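Long-range contacts in oxidized polyvinyl alcohol hydrolase (Sphingopyxis, PDB 3WLA), which hydrolyses beta-diketones such as 4,6-nonanedione and cleaves oxidized polyvinyl alcohol in the second step of polyvinyl alcohol degradation: residues A20-D25 against K32-V37; V49-V54 against I83-Q88; A213-G218 against S265-S270. All blocks are in the same frame, centred on the assembly; numbering follows the deposited sequence.

Overall arrangement
Contacts 1 and 2 belong to one mixed sheet and contact 3 to its surroundings on the other side of the molecule. Contact 1 pairs the two strands of a hairpin at one sheet edge and is partly exposed; contact 2, wholly buried, joins parallel strands further in. They meet where strand 31-38 borders strand 81-85, centres 10 Å apart. Contact 3, partly buried near the periphery, lies about 35 Å from contact 1 and 26 Å from contact 2, centre to centre, and sets a loop against a helix. An antiparallel ladder gives way to a parallel pairing interrupted by prolines, with a serine hydroxyl and a water in place of some backbone bonds, and then to one asparagine bond beside an isoleucine.

Contact 1: residues A20-D25 against K32-V37; sequences AGLNTD and KRAFVV
The strands of 21-25 and 32-37 run antiparallel, their directions 160° apart and their axes 4.5 Å apart at closest approach, with G21-V37 and N23-F35 as hydrogen-bonded pairs around the non-hydrogen-bonded pair L22-V36. Four backbone bonds confirm this register, the N23 N to F35 O link being 2.8 Å long. The ladder is interrupted at D25, consistent with a beta bulge, and resumes between R33 and F26; D25 N reaches R33 O only at a poor angle and is bound by Q92. N23 on F35 is the main side-chain meeting. With chi1 at 56°, F35 holds its ring between its own backbone N and carbonyl carbon, which brings the ring alongside N23. N23 CB sits over one face, 3.9 Å from the ring centroid in a CH-pi contact, and the amide stacks on with its plane tilted only 10° from the ring, N23 CG lying 3.7 Å from F35 CE2. The rotation of that amide is fixed by ND2, which donates to K19 O and weakly to G21 O. On the face of L22 the side chains meet through methyl groups: L22 CD1 reaches V36 CG2 at 3.9 Å, and T24 CG2 meets A34 CB at 4.0 Å. D25 and K32 extend side by side, yet D25 OD1 touches K32 CD and stays 5.0 Å from K32 NZ. Strand 81-85 continues the sheet, V36 bonding to S84, and just past it A34 bonds to V86. Helix 133-145 receives F35 on F137 and M141 and bridges R33 through D134, while helix 60-65 lies against V36.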
# COMPACT_ATOMS: atom_id res chain seq x y z
N ALA A 20 23.31 -1.35 -1.17
CA ALA A 20 22.76 -0.68 -0.03
C ALA A 20 22.58 0.78 -0.37
O ALA A 20 23.38 1.37 -1.12
CB ALA A 20 23.68 -0.82 1.18
N GLY A 21 21.52 1.38 0.16
CA GLY A 21 21.29 2.79 -0.11
C GLY A 21 20.51 3.07 -1.38
O GLY A 21 19.66 2.26 -1.82
N LEU A 22 20.76 4.22 -1.99
CA LEU A 22 20.05 4.58 -3.20
C LEU A 22 20.49 3.80 -4.41
O LEU A 22 21.72 3.67 -4.67
CB LEU A 22 20.20 6.08 -3.53
CG LEU A 22 19.50 6.49 -4.84
CD1 LEU A 22 17.96 6.18 -4.72
CD2 LEU A 22 19.72 7.99 -5.11
N ASN A 23 19.50 3.27 -5.13
CA ASN A 23 19.70 2.56 -6.38
C ASN A 23 18.92 3.35 -7.46
O ASN A 23 17.72 3.68 -7.26
CB ASN A 23 19.11 1.16 -6.31
CG ASN A 23 19.88 0.25 -5.38
OD1 ASN A 23 20.49 -0.74 -5.82
ND2 ASN A 23 19.86 0.57 -4.08
N THR A 24 19.58 3.64 -8.59
CA THR A 24 18.97 4.35 -9.72
C THR A 24 19.15 3.55 -11.01
O THR A 24 19.91 2.59 -11.07
CB THR A 24 19.57 5.77 -9.90
OG1 THR A 24 21.01 5.69 -10.02
CG2 THR A 24 19.19 6.65 -8.68
N ASP A 25 18.37 3.89 -12.02
CA ASP A 25 18.44 3.19 -13.31
C ASP A 25 18.09 1.72 -13.36
O ASP A 25 18.65 0.94 -14.15
CB ASP A 25 19.83 3.41 -13.95
CG ASP A 25 20.04 4.86 -14.36
OD1 ASP A 25 19.03 5.54 -14.66
OD2 ASP A 25 21.21 5.32 -14.38
N LYS A 32 13.44 4.03 -16.27
CA LYS A 32 14.56 3.98 -15.33
C LYS A 32 13.99 4.24 -13.92
O LYS A 32 13.56 5.35 -13.61
CB LYS A 32 15.61 5.02 -15.71
CG LYS A 32 16.37 4.65 -17.05
CD LYS A 32 17.43 5.69 -17.42
CE LYS A 32 17.89 5.53 -18.88
NZ LYS A 32 18.44 6.82 -19.48
N ARG A 33 14.02 3.22 -13.07
CA ARG A 33 13.42 3.36 -11.73
C ARG A 33 14.48 3.37 -10.63
O ARG A 33 15.63 2.94 -10.82
CB ARG A 33 12.41 2.24 -11.51
CG ARG A 33 11.30 2.14 -12.57
CD ARG A 33 10.46 3.45 -12.68
NE ARG A 33 9.80 3.78 -11.40
CZ ARG A 33 8.58 3.34 -11.05
NH1 ARG A 33 7.89 2.53 -11.85
NH2 ARG A 33 8.04 3.74 -9.92
N ALA A 34 14.08 3.90 -9.48
CA ALA A 34 14.97 4.05 -8.34
C ALA A 34 14.30 3.55 -7.05
O ALA A 34 13.06 3.52 -6.94
CB ALA A 34 15.37 5.53 -8.21
N PHE A 35 15.14 3.18 -6.08
CA PHE A 35 14.65 2.68 -4.77
C PHE A 35 15.79 2.67 -3.74
O PHE A 35 16.99 2.61 -4.09
CB PHE A 35 14.01 1.29 -4.92
CG PHE A 35 14.91 0.25 -5.54
CD1 PHE A 35 14.86 -0.03 -6.89
CD2 PHE A 35 15.81 -0.48 -4.73
CE1 PHE A 35 15.69 -1.04 -7.48
CE2 PHE A 35 16.64 -1.48 -5.27
CZ PHE A 35 16.59 -1.77 -6.64
N VAL A 36 15.42 2.77 -2.46
CA VAL A 36 16.40 2.81 -1.38
C VAL A 36 16.38 1.49 -0.61
O VAL A 36 15.34 1.03 -0.18
CB VAL A 36 16.10 4.03 -0.48
CG1 VAL A 36 17.07 4.14 0.65
CG2 VAL A 36 16.17 5.31 -1.32
N VAL A 37 17.55 0.87 -0.47
CA VAL A 37 17.69 -0.41 0.23
C VAL A 37 18.33 -0.19 1.61
O VAL A 37 19.38 0.46 1.71
CB VAL A 37 18.58 -1.39 -0.60
CG1 VAL A 37 18.83 -2.72 0.19
CG2 VAL A 37 17.86 -1.72 -1.92

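Contact 2: residues V49-V54 against I83-Q88; sequences VWVPMV and ISPVRQ
W50 and I83 are joined in a buried parallel pairing of neighbouring strands, 47-53 and 81-85, which with helix 60-65 form a beta-alpha-beta unit in the central sheet. The strand axes approach to 5.0 Å at 29°, and one backbone bond joins the two segments, I83 N to W50 O at 2.9 Å; W50 also pairs with M81 just before. The ladder then stops because P52 and P85 have no N-H to offer. At P52 O the place of the missing donor is taken by S84 OG, 2.8 Å away and nearly in line with the C=O bond; chi1 of -168° sets this hydroxyl anti to its own backbone N. The same OG accepts from a water that also donates to P85 O at 2.7 Å and weakly accepts from V54 N. V51 CA is 3.1 Å from I83 O in a CA-H...O contact, but this buried carbonyl has no hydrogen-bond donor. The prolines contribute surface instead. M53 CG packs on P85 CG at 3.6 Å, the two side chains crossing at about a right angle, and V51 CG1 rests against P85 CD. Further along, V54 CG2 lies over one face of the R87 guanidinium, 3.6 Å from R87 NE, while R87 NH2 donates to G97 O. The side chain of V54 is about 8 Å from that of S162, the probable nucleophile. The chemistry implies that, near the likely active site, a serine hydroxyl stands in for the amide P85 lacks, I83 O is left without a donor, and a water bridges V54 N and P85 O, weakly on the V54 side.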
# COMPACT_ATOMS: atom_id res chain seq x y z
N VAL A 49 10.60 -8.88 4.51
CA VAL A 49 10.69 -7.62 3.78
C VAL A 49 9.53 -6.62 4.00
O VAL A 49 8.35 -7.02 4.02
CB VAL A 49 10.80 -7.91 2.28
CG1 VAL A 49 10.77 -6.63 1.50
CG2 VAL A 49 12.12 -8.66 2.02
N TRP A 50 9.89 -5.36 4.19
CA TRP A 50 8.95 -4.24 4.35
C TRP A 50 9.22 -3.24 3.20
O TRP A 50 10.37 -2.80 3.01
CB TRP A 50 9.19 -3.55 5.70
CG TRP A 50 8.40 -2.28 6.03
CD1 TRP A 50 8.90 -1.17 6.67
CD2 TRP A 50 7.01 -2.02 5.83
NE1 TRP A 50 7.92 -0.24 6.88
CE2 TRP A 50 6.74 -0.72 6.36
CE3 TRP A 50 5.95 -2.76 5.25
CZ2 TRP A 50 5.48 -0.14 6.34
CZ3 TRP A 50 4.68 -2.19 5.22
CH2 TRP A 50 4.45 -0.87 5.77
N VAL A 51 8.19 -2.93 2.41
CA VAL A 51 8.33 -2.00 1.29
C VAL A 51 7.35 -0.84 1.53
O VAL A 51 6.20 -0.86 1.08
CB VAL A 51 8.01 -2.74 -0.06
CG1 VAL A 51 8.05 -1.77 -1.23
CG2 VAL A 51 9.01 -3.86 -0.28
N PRO A 52 7.79 0.17 2.30
CA PRO A 52 6.95 1.32 2.60
C PRO A 52 6.90 2.35 1.47
O PRO A 52 7.94 2.70 0.95
CB PRO A 52 7.60 1.90 3.87
CG PRO A 52 9.09 1.68 3.58
CD PRO A 52 9.09 0.27 2.99
N MET A 53 5.71 2.86 1.15
CA MET A 53 5.53 3.84 0.07
C MET A 53 4.93 5.13 0.50
O MET A 53 3.91 5.13 1.27
CB MET A 53 4.61 3.26 -1.02
CG MET A 53 5.29 2.19 -1.81
SD MET A 53 4.31 1.45 -3.07
CE MET A 53 3.01 0.54 -1.91
N VAL A 54 5.53 6.24 0.02
CA VAL A 54 5.01 7.58 0.31
C VAL A 54 3.78 7.81 -0.56
O VAL A 54 3.48 7.05 -1.48
CB VAL A 54 6.01 8.73 -0.09
CG1 VAL A 54 7.17 8.81 0.90
CG2 VAL A 54 6.58 8.44 -1.47
N ILE A 83 12.80 -1.82 1.80
CA ILE A 83 13.10 -1.31 0.46
C ILE A 83 12.00 -0.26 0.14
O ILE A 83 10.82 -0.59 0.10
CB ILE A 83 13.05 -2.43 -0.61
CG1 ILE A 83 13.94 -3.60 -0.21
CG2 ILE A 83 13.52 -1.90 -1.99
CD1 ILE A 83 13.62 -4.84 -1.00
N SER A 84 12.37 1.01 -0.03
CA SER A 84 11.35 2.02 -0.32
C SER A 84 11.57 2.46 -1.78
O SER A 84 12.68 2.92 -2.13
CB SER A 84 11.50 3.22 0.61
OG SER A 84 10.36 4.07 0.49
N PRO A 85 10.55 2.28 -2.64
CA PRO A 85 10.58 2.62 -4.06
C PRO A 85 10.31 4.07 -4.31
O PRO A 85 9.52 4.68 -3.60
CB PRO A 85 9.51 1.73 -4.66
CG PRO A 85 8.44 1.78 -3.56
CD PRO A 85 9.23 1.70 -2.26
N VAL A 86 10.97 4.62 -5.32
CA VAL A 86 10.78 6.00 -5.70
C VAL A 86 9.67 6.11 -6.79
O VAL A 86 9.61 5.32 -7.76
CB VAL A 86 12.12 6.61 -6.24
CG1 VAL A 86 11.85 8.04 -6.74
CG2 VAL A 86 13.17 6.64 -5.07
N ARG A 87 8.79 7.10 -6.62
CA ARG A 87 7.67 7.29 -7.57
C ARG A 87 8.22 7.71 -8.96
O ARG A 87 9.17 8.49 -9.02
CB ARG A 87 6.74 8.40 -7.06
CG ARG A 87 5.93 8.04 -5.77
CD ARG A 87 5.40 9.30 -5.08
NE ARG A 87 6.57 10.09 -4.68
CZ ARG A 87 6.54 11.31 -4.16
NH1 ARG A 87 5.36 11.92 -3.93
NH2 ARG A 87 7.72 11.93 -3.88
N GLN A 88 7.58 7.24 -10.04
CA GLN A 88 8.01 7.62 -11.41
C GLN A 88 8.16 9.13 -11.56
O GLN A 88 9.16 9.61 -12.10
CB GLN A 88 7.00 7.13 -12.46
CG GLN A 88 6.93 5.66 -12.60
CD GLN A 88 5.82 5.22 -13.53
OE1 GLN A 88 5.04 4.32 -13.18
NE2 GLN A 88 5.75 5.82 -14.72
O HOH W 1 8.59 5.67 -1.23

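Contact 3: residues A213-G218 against S265-S270; sequences AKIWQG and SNYFSS
I215 and N266 bury the largest areas here, and Y267 follows; together they fix a loop segment, 213-218, against the last turns of helix 257-269. The I215 side chain is folded, chi1 -59° and chi2 -51°, which swings CD1 over the helix backbone. There I215 CD1 comes within 3.3 Å of N266 O, also touching S270 CB at 3.8 Å. Its other branch works separately: I215 CG2 meets the Y267 ring at the edge, in the ring plane, 4.0 Å from Y267 CD1. One isoleucine thereby touches N266, Y267 and S270.

The polar part falls to N266. Its ND2 donates to K214 O at 2.9 Å with an N-H...O angle of 144°, approaching from above the carbonyl plane and so missing the lone-pair direction. P212 O takes a further bond from this nitrogen, while OD1 accepts from R330 and Q262. Partners at both ends of the amide define which way round it lies and tie the helix to the loop and to the C-terminal part of the chain. Y267 OH donates to P226 O, and the Y267 side chain touches L173 of helix 163-174.

K214 turns its ammonium back to I215 O, 3.2 Å from K214 NZ, and forms a salt bridge with D194; its CE lies over one face of the W216 ring. S265, assigned to the charge relay by similarity, lies in the same helix, its OG bonded to Q262 O and F331 N. The whole is helix-to-loop packing at the periphery of an alpha/beta-hydrolase fold, where helix 257-269 precedes strand 274-280 of the central sheet and borders helix 163-174.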
# COMPACT_ATOMS: atom_id res chain seq x y z
N ALA A 213 -21.74 -2.28 4.43
CA ALA A 213 -21.21 -3.64 4.54
C ALA A 213 -21.09 -4.27 3.18
O ALA A 213 -20.52 -5.36 3.02
CB ALA A 213 -22.09 -4.50 5.42
N LYS A 214 -21.62 -3.59 2.19
CA LYS A 214 -21.55 -4.09 0.84
C LYS A 214 -20.12 -4.18 0.31
O LYS A 214 -19.25 -3.43 0.75
CB LYS A 214 -22.35 -3.16 -0.05
CG LYS A 214 -22.09 -3.28 -1.52
CD LYS A 214 -23.10 -2.41 -2.27
CE LYS A 214 -22.73 -2.28 -3.74
NZ LYS A 214 -22.47 -3.63 -4.27
N ILE A 215 -19.88 -5.13 -0.60
CA ILE A 215 -18.57 -5.28 -1.24
C ILE A 215 -18.69 -4.31 -2.38
O ILE A 215 -19.54 -4.50 -3.25
CB ILE A 215 -18.33 -6.68 -1.89
CG1 ILE A 215 -18.44 -7.79 -0.83
CG2 ILE A 215 -16.96 -6.73 -2.59
CD1 ILE A 215 -17.61 -7.58 0.44
N TRP A 216 -17.90 -3.25 -2.35
CA TRP A 216 -17.89 -2.27 -3.43
C TRP A 216 -16.75 -2.50 -4.41
O TRP A 216 -15.62 -2.72 -3.99
CB TRP A 216 -17.71 -0.86 -2.87
CG TRP A 216 -18.89 -0.39 -2.13
CD1 TRP A 216 -19.13 -0.54 -0.81
CD2 TRP A 216 -20.05 0.22 -2.70
NE1 TRP A 216 -20.39 -0.06 -0.50
CE2 TRP A 216 -20.98 0.41 -1.65
CE3 TRP A 216 -20.40 0.61 -4.00
CZ2 TRP A 216 -22.24 0.99 -1.85
CZ3 TRP A 216 -21.66 1.17 -4.21
CH2 TRP A 216 -22.57 1.36 -3.12
N GLN A 217 -17.06 -2.43 -5.70
CA GLN A 217 -16.05 -2.53 -6.74
C GLN A 217 -15.23 -1.24 -6.66
O GLN A 217 -15.68 -0.26 -6.04
CB GLN A 217 -16.72 -2.58 -8.11
CG GLN A 217 -17.54 -3.81 -8.35
CD GLN A 217 -16.69 -5.08 -8.44
OE1 GLN A 217 -15.74 -5.19 -9.27
NE2 GLN A 217 -17.01 -6.05 -7.59
N GLY A 218 -14.07 -1.19 -7.29
CA GLY A 218 -13.27 0.04 -7.21
C GLY A 218 -12.20 0.07 -8.30
O GLY A 218 -11.73 -1.01 -8.69
N SER A 265 -11.87 -2.77 3.67
CA SER A 265 -11.96 -3.77 4.73
C SER A 265 -13.04 -4.83 4.40
O SER A 265 -12.87 -6.01 4.71
CB SER A 265 -12.22 -3.14 6.12
OG SER A 265 -13.58 -2.74 6.32
N ASN A 266 -14.13 -4.39 3.79
CA ASN A 266 -15.24 -5.28 3.45
C ASN A 266 -14.79 -6.35 2.45
O ASN A 266 -15.08 -7.56 2.63
CB ASN A 266 -16.38 -4.48 2.83
CG ASN A 266 -17.15 -3.64 3.85
OD1 ASN A 266 -16.97 -3.76 5.08
ND2 ASN A 266 -18.05 -2.82 3.34
N TYR A 267 -14.12 -5.92 1.40
CA TYR A 267 -13.63 -6.82 0.38
C TYR A 267 -12.63 -7.88 0.90
O TYR A 267 -12.83 -9.09 0.69
CB TYR A 267 -12.96 -6.03 -0.75
CG TYR A 267 -12.31 -6.95 -1.73
CD1 TYR A 267 -13.07 -7.56 -2.74
CD2 TYR A 267 -10.96 -7.30 -1.61
CE1 TYR A 267 -12.49 -8.51 -3.62
CE2 TYR A 267 -10.36 -8.25 -2.48
CZ TYR A 267 -11.13 -8.85 -3.48
OH TYR A 267 -10.54 -9.77 -4.34
N PHE A 268 -11.54 -7.43 1.54
CA PHE A 268 -10.54 -8.35 2.06
C PHE A 268 -11.10 -9.28 3.16
O PHE A 268 -10.68 -10.44 3.33
CB PHE A 268 -9.36 -7.56 2.61
CG PHE A 268 -8.52 -6.93 1.56
CD1 PHE A 268 -7.89 -7.70 0.60
CD2 PHE A 268 -8.31 -5.54 1.57
CE1 PHE A 268 -7.05 -7.14 -0.35
CE2 PHE A 268 -7.46 -4.95 0.62
CZ PHE A 268 -6.82 -5.76 -0.34
N SER A 269 -12.06 -8.76 3.93
CA SER A 269 -12.65 -9.58 4.97
C SER A 269 -13.54 -10.66 4.33
O SER A 269 -13.90 -11.62 4.99
CB SER A 269 -13.51 -8.72 5.90
OG SER A 269 -12.70 -7.94 6.78
N SER A 270 -13.94 -10.45 3.08
CA SER A 270 -14.81 -11.39 2.41
C SER A 270 -14.07 -12.49 1.70
O SER A 270 -14.71 -13.43 1.20
CB SER A 270 -15.70 -10.70 1.40
OG SER A 270 -14.96 -10.40 0.24